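Local coordinates for protein putative agmatine deiminase (Streptococcus mutans, PDB 2EWO) that probably hydrolyses agmatine to N-carbamoylputrescine and ammonia, at residues A55-E60 and V314-I319. Numbering follows the deposited sequence.
Sequences AISEFE and VNGGII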
loop_
_atom_site.group_PDB
_atom_site.type_symbol
_atom_site.label_atom_id
_atom_site.label_comp_id
_atom_site.label_asym_id
_atom_site.label_seq_id
_atom_site.Cartn_x
_atom_site.Cartn_y
_atom_site.Cartn_z
ATOM N N ALA A 55 -24.950 17.324 -0.996
ATOM C CA ALA A 55 -25.656 18.489 -0.482
ATOM C C ALA A 55 -24.979 19.797 -0.884
ATOM O O ALA A 55 -25.644 20.737 -1.322
ATOM C CB ALA A 55 -25.762 18.405 1.037
ATOM N N ILE A 56 -23.661 19.861 -0.728
ATOM C CA ILE A 56 -22.919 21.068 -1.073
ATOM C C ILE A 56 -23.086 21.331 -2.564
ATOM O O ILE A 56 -23.026 22.479 -3.010
ATOM C CB ILE A 56 -21.399 20.923 -0.800
ATOM C CG1 ILE A 56 -21.133 20.008 0.404
ATOM C CG2 ILE A 56 -20.803 22.299 -0.556
ATOM C CD1 ILE A 56 -21.410 20.632 1.740
ATOM N N SER A 57 -23.293 20.247 -3.316
ATOM C CA SER A 57 -23.458 20.278 -4.776
ATOM C C SER A 57 -24.264 21.446 -5.315
ATOM O O SER A 57 -23.820 22.160 -6.220
ATOM C CB SER A 57 -24.126 18.990 -5.276
ATOM O OG SER A 57 -23.376 17.840 -4.934
ATOM N N GLU A 58 -25.460 21.628 -4.773
ATOM C CA GLU A 58 -26.323 22.698 -5.238
ATOM C C GLU A 58 -25.887 24.114 -4.864
ATOM O O GLU A 58 -26.529 25.080 -5.259
ATOM C CB GLU A 58 -27.763 22.459 -4.774
ATOM C CG GLU A 58 -27.939 22.120 -3.303
ATOM C CD GLU A 58 -29.345 22.452 -2.809
ATOM O OE1 GLU A 58 -29.676 23.661 -2.746
ATOM O OE2 GLU A 58 -30.125 21.517 -2.497
ATOM N N PHE A 59 -24.786 24.259 -4.139
ATOM C CA PHE A 59 -24.364 25.598 -3.754
ATOM C C PHE A 59 -23.021 26.004 -4.355
ATOM O O PHE A 59 -22.793 27.172 -4.698
ATOM C CB PHE A 59 -24.329 25.683 -2.226
ATOM C CG PHE A 59 -25.658 25.375 -1.577
ATOM C CD1 PHE A 59 -26.678 26.326 -1.553
ATOM C CD2 PHE A 59 -25.903 24.120 -1.022
ATOM C CE1 PHE A 59 -27.923 26.034 -0.985
ATOM C CE2 PHE A 59 -27.146 23.819 -0.454
ATOM C CZ PHE A 59 -28.158 24.780 -0.436
ATOM N N GLU A 60 -22.140 25.018 -4.489
ATOM C CA GLU A 60 -20.796 25.207 -5.033
ATOM C C GLU A 60 -20.186 23.847 -5.300
ATOM O O GLU A 60 -20.771 22.820 -4.962
ATOM C CB GLU A 60 -19.913 25.968 -4.037
ATOM C CG GLU A 60 -20.176 25.632 -2.572
ATOM C CD GLU A 60 -19.205 26.310 -1.626
ATOM O OE1 GLU A 60 -18.754 27.432 -1.929
ATOM O OE2 GLU A 60 -18.900 25.726 -0.565
ATOM N N VAL A 314 -21.691 27.410 3.658
ATOM C CA VAL A 314 -21.277 27.650 2.281
ATOM C C VAL A 314 -21.923 28.987 1.890
ATOM O O VAL A 314 -22.590 29.622 2.718
ATOM C CB VAL A 314 -21.770 26.531 1.336
ATOM C CG1 VAL A 314 -21.513 25.188 1.969
ATOM C CG2 VAL A 314 -23.243 26.702 1.022
ATOM N N ASN A 315 -21.707 29.435 0.656
ATOM C CA ASN A 315 -22.323 30.677 0.220
ATOM C C ASN A 315 -23.707 30.349 -0.343
ATOM O O ASN A 315 -23.863 29.457 -1.188
ATOM C CB ASN A 315 -21.448 31.408 -0.815
ATOM C CG ASN A 315 -20.934 30.495 -1.921
ATOM O OD1 ASN A 315 -21.693 29.740 -2.536
ATOM N ND2 ASN A 315 -19.633 30.576 -2.186
ATOM N N GLY A 316 -24.713 31.049 0.179
ATOM C CA GLY A 316 -26.087 30.833 -0.244
ATOM C C GLY A 316 -26.675 29.497 0.199
ATOM O O GLY A 316 -27.582 28.972 -0.447
ATOM N N GLY A 317 -26.169 28.943 1.298
ATOM C CA GLY A 317 -26.678 27.668 1.773
ATOM C C GLY A 317 -26.078 27.203 3.090
ATOM O O GLY A 317 -25.008 27.652 3.498
ATOM N N ILE A 318 -26.779 26.303 3.768
ATOM C CA ILE A 318 -26.309 25.762 5.035
ATOM C C ILE A 318 -26.514 24.269 5.032
ATOM O O ILE A 318 -27.552 23.776 4.590
ATOM C CB ILE A 318 -27.075 26.352 6.228
ATOM C CG1 ILE A 318 -26.615 27.791 6.458
ATOM C CG2 ILE A 318 -26.859 25.492 7.478
ATOM C CD1 ILE A 318 -27.327 28.480 7.593
ATOM N N ILE A 319 -25.506 23.549 5.508
ATOM C CA ILE A 319 -25.578 22.101 5.578
ATOM C C ILE A 319 -25.614 21.794 7.067
ATOM O O ILE A 319 -24.616 21.961 7.768
ATOM C CB ILE A 319 -24.346 21.459 4.923
ATOM C CG1 ILE A 319 -24.022 22.177 3.597
ATOM C CG2 ILE A 319 -24.604 19.972 4.703
ATOM C CD1 ILE A 319 -25.044 22.000 2.474
#
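Phe59 lays its ring against the turn 314-317, with Gly317 CA over one face. That carbon stands 3.8 Å from the Phe59 ring centroid, 27° off the normal, which meets the geometry of a CH-pi contact offset toward the rim. Gly317 has no side chain, and its CA meets the ring face directly. At the root of the ring, Val314 CG2 touches Phe59 CB at 3.6 Å, the two side chains crossing at about a right angle. Phe59 CG lies anti to its own carbonyl carbon (chi1 -58°), a torsion that carries the ring across to the glycine.

The apolar packing continues toward Ile319, which packs against two residues near the end of helix 43-57: its CG1 meets Ile56 CD1 at 3.6 Å, while its CD1 reaches Ala55 CB at 3.9 Å. Ile56 also turns its other branch, CG2, to Val314 CG1. These contacts join the C-terminal end of helix 43-57, and the loop leading to strand 62-66, to the hairpin of strands 312-314 and 317-321, within a chain of the Porphyromonas-type peptidyl-arginine deiminase family, a family of the guanidine-modifying enzyme clan. Ile27 of strand 24-29 touches Ile56 and Val314; Ile56, Val314 and Ile319 are buried, while Ala55 is partly exposed.

The polar end is looser. Glu60 OE1 comes within 3.3 Å of Asn315 ND2, with the carboxylate and amide planes 82° apart, and Asn315 ND2 makes a weak hydrogen bond to Gln24 O. The Glu60 chain is extended beyond CG, placing OE2 3.5 Å from Val314 CB, and OE2 is hydrogen-bonded to Gln24 NE2. Beside this pair, the exposed Gly316 forms, with Asn315, the turn between strands 312-314 and 317-321.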